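Local coordinates for protein leucine aminopeptidase (Parabacteroides distasonis, PDB 3TC8) that binds zinc and probably acts as an M28-family aminopeptidase, or possibly a glutaminyl cyclase, at residues K205-R217 / K237-H251. Residues are numbered along the deposited sequence; the frame is centred on the assembly and turned at random. Where two conformers were deposited one is given.
Sequences KNATFFKEQQSLR and KYFINAAGGAITDDH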
loop_
_atom_site.group_PDB
_atom_site.type_symbol
_atom_site.label_atom_id
_atom_site.label_comp_id
_atom_site.label_asym_id
_atom_site.label_seq_id
_atom_site.Cartn_x
_atom_site.Cartn_y
_atom_site.Cartn_z
ATOM N N LYS A 205 12.997 8.154 4.201
ATOM C CA LYS A 205 14.427 8.041 4.409
ATOM C C LYS A 205 14.695 7.199 5.653
ATOM O O LYS A 205 14.082 7.451 6.707
ATOM C CB LYS A 205 15.068 9.412 4.551
ATOM C CG LYS A 205 16.574 9.375 4.516
ATOM C CD LYS A 205 17.180 10.764 4.711
ATOM C CE LYS A 205 18.659 10.703 4.922
ATOM N NZ LYS A 205 19.285 10.185 3.690
ATOM N N ASN A 206 15.574 6.194 5.556
ATOM C CA ASN A 206 15.948 5.358 6.710
ATOM C C ASN A 206 14.768 4.618 7.382
ATOM O O ASN A 206 14.818 4.287 8.559
ATOM C CB ASN A 206 16.761 6.143 7.700
ATOM C CG ASN A 206 18.061 6.644 7.111
ATOM O OD1 ASN A 206 18.768 5.922 6.383
ATOM N ND2 ASN A 206 18.424 7.874 7.453
ATOM N N ALA A 207 13.766 4.271 6.586
ATOM C CA ALA A 207 12.647 3.470 7.061
ATOM C C ALA A 207 13.182 2.152 7.629
ATOM O O ALA A 207 14.196 1.602 7.156
ATOM C CB ALA A 207 11.659 3.174 5.938
ATOM N N THR A 208 12.444 1.597 8.578
ATOM C CA THR A 208 12.740 0.314 9.181
ATOM C C THR A 208 11.509 -0.566 9.141
ATOM O O THR A 208 10.526 -0.271 9.813
ATOM C CB THR A 208 13.280 0.486 10.600
ATOM O OG1 THR A 208 12.400 1.268 11.407
ATOM C CG2 THR A 208 14.657 1.123 10.601
ATOM N N PHE A 209 11.603 -1.650 8.374
ATOM C CA PHE A 209 10.532 -2.602 8.220
ATOM C C PHE A 209 10.783 -3.783 9.152
ATOM O O PHE A 209 11.727 -4.565 8.949
ATOM C CB PHE A 209 10.436 -3.116 6.773
ATOM C CG PHE A 209 10.479 -2.021 5.725
ATOM C CD1 PHE A 209 9.701 -0.884 5.805
ATOM C CD2 PHE A 209 11.310 -2.155 4.613
ATOM C CE1 PHE A 209 9.730 0.095 4.836
ATOM C CE2 PHE A 209 11.329 -1.181 3.629
ATOM C CZ PHE A 209 10.566 -0.057 3.735
ATOM N N PHE A 210 9.969 -3.888 10.212
ATOM C CA PHE A 210 10.055 -4.999 11.138
ATOM C C PHE A 210 9.054 -6.071 10.713
ATOM O O PHE A 210 8.172 -5.873 9.877
ATOM C CB PHE A 210 9.745 -4.494 12.562
ATOM C CG PHE A 210 10.846 -3.709 13.212
ATOM C CD1 PHE A 210 11.108 -2.391 12.866
ATOM C CD2 PHE A 210 11.622 -4.312 14.163
ATOM C CE1 PHE A 210 12.107 -1.694 13.473
ATOM C CE2 PHE A 210 12.657 -3.599 14.774
ATOM C CZ PHE A 210 12.878 -2.306 14.439
ATOM N N LYS A 211 9.223 -7.256 11.301
ATOM C CA LYS A 211 8.310 -8.360 10.997
ATOM C C LYS A 211 7.008 -8.119 11.791
ATOM O O LYS A 211 6.976 -8.250 13.035
ATOM C CB LYS A 211 8.959 -9.690 11.350
ATOM C CG LYS A 211 10.246 -9.940 10.601
ATOM C CD LYS A 211 10.853 -11.258 10.981
ATOM C CE LYS A 211 12.193 -11.483 10.405
ATOM N NZ LYS A 211 12.748 -12.801 10.900
ATOM N N GLU A 212 5.962 -7.704 11.087
ATOM C CA GLU A 212 4.753 -7.246 11.764
ATOM C C GLU A 212 3.956 -8.433 12.315
ATOM O O GLU A 212 3.939 -9.500 11.735
ATOM C CB GLU A 212 4.005 -6.364 10.744
ATOM C CG GLU A 212 2.749 -5.692 11.241
ATOM C CD GLU A 212 1.521 -6.571 11.288
ATOM O OE1 GLU A 212 1.360 -7.394 10.360
ATOM O OE2 GLU A 212 0.714 -6.426 12.260
ATOM N N GLN A 213 3.281 -8.221 13.435
ATOM C CA GLN A 213 2.698 -9.368 14.169
ATOM C C GLN A 213 1.588 -10.081 13.433
ATOM O O GLN A 213 1.581 -11.306 13.392
ATOM C CB GLN A 213 2.178 -8.942 15.541
ATOM C CG GLN A 213 3.261 -8.677 16.516
ATOM C CD GLN A 213 4.094 -9.874 16.818
ATOM O OE1 GLN A 213 3.575 -10.968 16.978
ATOM N NE2 GLN A 213 5.418 -9.692 16.755
ATOM N N GLN A 214 0.658 -9.335 12.799
ATOM C CA GLN A 214 -0.426 -10.016 12.103
ATOM C C GLN A 214 0.104 -10.804 10.895
ATOM O O GLN A 214 -0.361 -11.902 10.590
ATOM C CB GLN A 214 -1.499 -9.045 11.641
ATOM C CG GLN A 214 -2.131 -8.272 12.792
ATOM C CD GLN A 214 -3.431 -7.619 12.367
ATOM O OE1 GLN A 214 -4.493 -8.258 12.400
ATOM N NE2 GLN A 214 -3.378 -6.364 11.957
ATOM N N SER A 215 1.126 -10.234 10.249
ATOM C CA SER A 215 1.814 -10.856 9.133
ATOM C C SER A 215 2.463 -12.155 9.561
ATOM O O SER A 215 2.393 -13.166 8.856
ATOM C CB SER A 215 2.887 -9.866 8.628
ATOM O OG SER A 215 2.349 -8.651 8.164
ATOM N N LEU A 216 3.175 -12.123 10.688
ATOM C CA LEU A 216 3.786 -13.339 11.216
ATOM C C LEU A 216 2.758 -14.397 11.604
ATOM O O LEU A 216 2.913 -15.574 11.321
ATOM C CB LEU A 216 4.641 -12.987 12.423
ATOM C CG LEU A 216 5.994 -12.341 12.203
ATOM C CD1 LEU A 216 6.519 -11.752 13.498
ATOM C CD2 LEU A 216 6.946 -13.290 11.516
ATOM N N ARG A 217 1.697 -13.965 12.289
ATOM C CA ARG A 217 0.706 -14.929 12.721
ATOM C C ARG A 217 0.025 -15.631 11.558
ATOM O O ARG A 217 -0.216 -16.846 11.612
ATOM C CB ARG A 217 -0.308 -14.277 13.648
ATOM C CG ARG A 217 -1.116 -15.259 14.519
ATOM C CD ARG A 217 -0.280 -15.881 15.646
ATOM N NE ARG A 217 -1.115 -16.523 16.641
ATOM C CZ ARG A 217 -1.627 -17.753 16.573
ATOM N NH1 ARG A 217 -1.311 -18.564 15.585
ATOM N NH2 ARG A 217 -2.480 -18.152 17.524
ATOM N N LYS A 237 19.490 -3.384 6.271
ATOM C CA LYS A 237 19.340 -2.160 7.091
ATOM C C LYS A 237 17.930 -1.590 7.022
ATOM O O LYS A 237 17.554 -0.786 7.859
ATOM C CB LYS A 237 20.345 -1.109 6.745
ATOM C CG LYS A 237 20.154 -0.438 5.470
ATOM C CD LYS A 237 21.450 0.273 5.102
ATOM C CE LYS A 237 21.273 1.246 3.954
ATOM N NZ LYS A 237 20.735 2.529 4.462
ATOM N N TYR A 238 17.161 -2.020 6.024
ATOM C CA TYR A 238 15.756 -1.702 5.898
ATOM C C TYR A 238 14.851 -2.796 6.421
ATOM O O TYR A 238 13.908 -2.514 7.144
ATOM C CB TYR A 238 15.375 -1.380 4.436
ATOM C CG TYR A 238 16.064 -0.163 3.897
ATOM C CD1 TYR A 238 15.582 1.110 4.188
ATOM C CD2 TYR A 238 17.240 -0.262 3.187
ATOM C CE1 TYR A 238 16.246 2.238 3.715
ATOM C CE2 TYR A 238 17.899 0.868 2.720
ATOM C CZ TYR A 238 17.424 2.105 3.018
ATOM O OH TYR A 238 18.108 3.214 2.557
ATOM N N PHE A 239 15.101 -4.047 6.029
ATOM C CA PHE A 239 14.320 -5.181 6.496
ATOM C C PHE A 239 14.954 -5.742 7.739
ATOM O O PHE A 239 15.808 -6.631 7.681
ATOM C CB PHE A 239 14.201 -6.228 5.389
ATOM C CG PHE A 239 13.307 -5.801 4.257
ATOM C CD1 PHE A 239 13.769 -4.991 3.225
ATOM C CD2 PHE A 239 11.997 -6.251 4.172
ATOM C CE1 PHE A 239 12.944 -4.597 2.185
ATOM C CE2 PHE A 239 11.185 -5.872 3.154
ATOM C CZ PHE A 239 11.662 -5.062 2.171
ATOM N N ILE A 240 14.509 -5.234 8.869
ATOM C CA ILE A 240 15.135 -5.534 10.180
ATOM C C ILE A 240 14.712 -6.936 10.599
ATOM O O ILE A 240 13.515 -7.262 10.562
ATOM C CB ILE A 240 14.695 -4.535 11.253
ATOM C CG1 ILE A 240 14.875 -3.087 10.773
ATOM C CG2 ILE A 240 15.465 -4.789 12.542
ATOM C CD1 ILE A 240 16.280 -2.699 10.339
ATOM N N ASN A 241 15.679 -7.770 10.989
ATOM C CA ASN A 241 15.415 -9.144 11.342
ATOM C C ASN A 241 14.954 -9.232 12.785
ATOM O O ASN A 241 15.665 -9.779 13.655
ATOM C CB ASN A 241 16.672 -9.981 11.130
ATOM C CG ASN A 241 16.359 -11.480 11.015
ATOM O OD1 ASN A 241 15.216 -11.888 10.711
ATOM N ND2 ASN A 241 17.385 -12.309 11.243
ATOM N N ALA A 242 13.787 -8.692 13.047
ATOM C CA ALA A 242 13.223 -8.624 14.355
ATOM C C ALA A 242 11.726 -8.475 14.264
ATOM O O ALA A 242 11.215 -7.856 13.330
ATOM C CB ALA A 242 13.832 -7.491 15.197
ATOM N N ALA A 243 11.024 -8.939 15.282
ATOM C CA ALA A 243 9.586 -8.762 15.414
ATOM C C ALA A 243 9.225 -7.332 15.748
ATOM O O ALA A 243 9.889 -6.676 16.561
ATOM C CB ALA A 243 9.006 -9.696 16.488
ATOM N N GLY A 244 8.223 -6.830 15.048
ATOM C CA GLY A 244 7.668 -5.540 15.303
ATOM C C GLY A 244 6.399 -5.650 16.078
ATOM O O GLY A 244 6.100 -6.642 16.715
ATOM N N GLY A 245 5.624 -4.586 15.975
ATOM C CA GLY A 245 4.309 -4.491 16.607
ATOM C C GLY A 245 3.194 -5.025 15.727
ATOM O O GLY A 245 3.413 -5.420 14.570
ATOM N N ALA A 246 2.004 -5.095 16.294
ATOM C CA ALA A 246 0.788 -5.381 15.552
ATOM C C ALA A 246 0.236 -4.076 14.980
ATOM O O ALA A 246 0.085 -3.111 15.722
ATOM C CB ALA A 246 -0.260 -6.011 16.438
ATOM N N ILE A 247 0.007 -4.030 13.679
ATOM C CA ILE A 247 -0.434 -2.851 12.963
ATOM C C ILE A 247 -1.750 -3.142 12.232
ATOM O O ILE A 247 -1.828 -4.045 11.423
ATOM C CB ILE A 247 0.660 -2.375 11.990
ATOM C CG1 ILE A 247 1.960 -2.050 12.738
ATOM C CG2 ILE A 247 0.172 -1.186 11.184
ATOM C CD1 ILE A 247 3.179 -1.800 11.877
ATOM N N THR A 248 -2.774 -2.314 12.483
ATOM C CA THR A 248 -4.031 -2.371 11.741
ATOM C C THR A 248 -3.772 -1.844 10.340
ATOM O O THR A 248 -3.287 -0.741 10.166
ATOM C CB THR A 248 -5.094 -1.485 12.416
ATOM O OG1 THR A 248 -5.319 -1.945 13.743
ATOM C CG2 THR A 248 -6.376 -1.467 11.594
ATOM N N ASP A 249 -4.047 -2.662 9.343
ATOM C CA ASP A 249 -3.806 -2.261 7.967
ATOM C C ASP A 249 -4.571 -3.155 7.023
ATOM O O ASP A 249 -5.246 -4.118 7.439
ATOM C CB ASP A 249 -2.301 -2.276 7.683
ATOM C CG ASP A 249 -1.830 -1.187 6.746
ATOM O OD1 ASP A 249 -2.666 -0.574 6.052
ATOM O OD2 ASP A 249 -0.566 -0.940 6.702
ATOM N N ASP A 250 -4.531 -2.854 5.725
ATOM C CA ASP A 250 -5.382 -3.524 4.787
ATOM C C ASP A 250 -5.200 -5.034 4.767
ATOM O O ASP A 250 -6.126 -5.766 4.457
ATOM C CB ASP A 250 -5.126 -2.964 3.359
ATOM C CG ASP A 250 -5.602 -1.506 3.129
ATOM O OD1 ASP A 250 -6.790 -1.275 3.275
ATOM O OD2 ASP A 250 -4.778 -0.650 2.772
ATOM N N HIS A 251 -3.976 -5.493 5.051
ATOM C CA HIS A 251 -3.711 -6.941 4.994
ATOM C C HIS A 251 -4.564 -7.754 5.961
ATOM O O HIS A 251 -4.934 -8.891 5.634
ATOM C CB HIS A 251 -2.217 -7.221 5.217
ATOM C CG HIS A 251 -1.699 -6.909 6.575
ATOM N ND1 HIS A 251 -1.947 -5.699 7.190
ATOM C CD2 HIS A 251 -0.947 -7.655 7.425
ATOM C CE1 HIS A 251 -1.371 -5.719 8.378
ATOM N NE2 HIS A 251 -0.749 -6.890 8.539
HETATM O O HOH W 1 17.037 5.648 3.042
HETATM O O HOH W 2 19.071 3.045 6.300
HETATM O O HOH W 3 16.896 1.877 7.618
#
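A short parallel beta pairing, interrupted by a bulge, joins Phe209 and Lys211 to Phe239 and Ala243 and runs into the capped start of helix 213-233. Phe209 N donates to Tyr238 O and Ile240 N to Phe209 O; Lys211 N then donates to Ala242 O and Lys211 O receives Gly244 N, a register shift of two, with Asn241 at the centre of an inverse gamma turn in the longer strand. The side chain of Lys211 is tied to the bulged strand as well: it runs extended alongside Asn241, NZ lying 2.6 Å from Asn241 OD1, with a second partner in Glu224. On the same face, the edge of Phe209 meets the face of Phe239, ring planes 66° apart; Phe209 CD2 lies 3.7 Å above the plane of the Phe239 ring, over its centre. Ile240 CB sits over the Phe210 ring, 4.1 Å from its centroid, a CH-pi contact.

Beyond the strand, five bonds grip the Glu212 carboxylate. Glu212 CG lies anti to the backbone N (chi1 -176°) and the chain bends at chi2, which brings the carboxylate back over the first turn of helix 213-233; there OE1 receives Ser215 N, Ser215 OG and, at 2.8 Å, His251 NE2, whose ring stands 87° to the carboxylate. OE2 accepts Gln214 N and, from the opposite face, Ile247 N at 2.9 Å. Gln214 NE2 reaches Ile247 O at 2.8 Å. Glu212 thus serves as a helix N-cap whose carboxylate also anchors a neighbouring loop and the helix at His251.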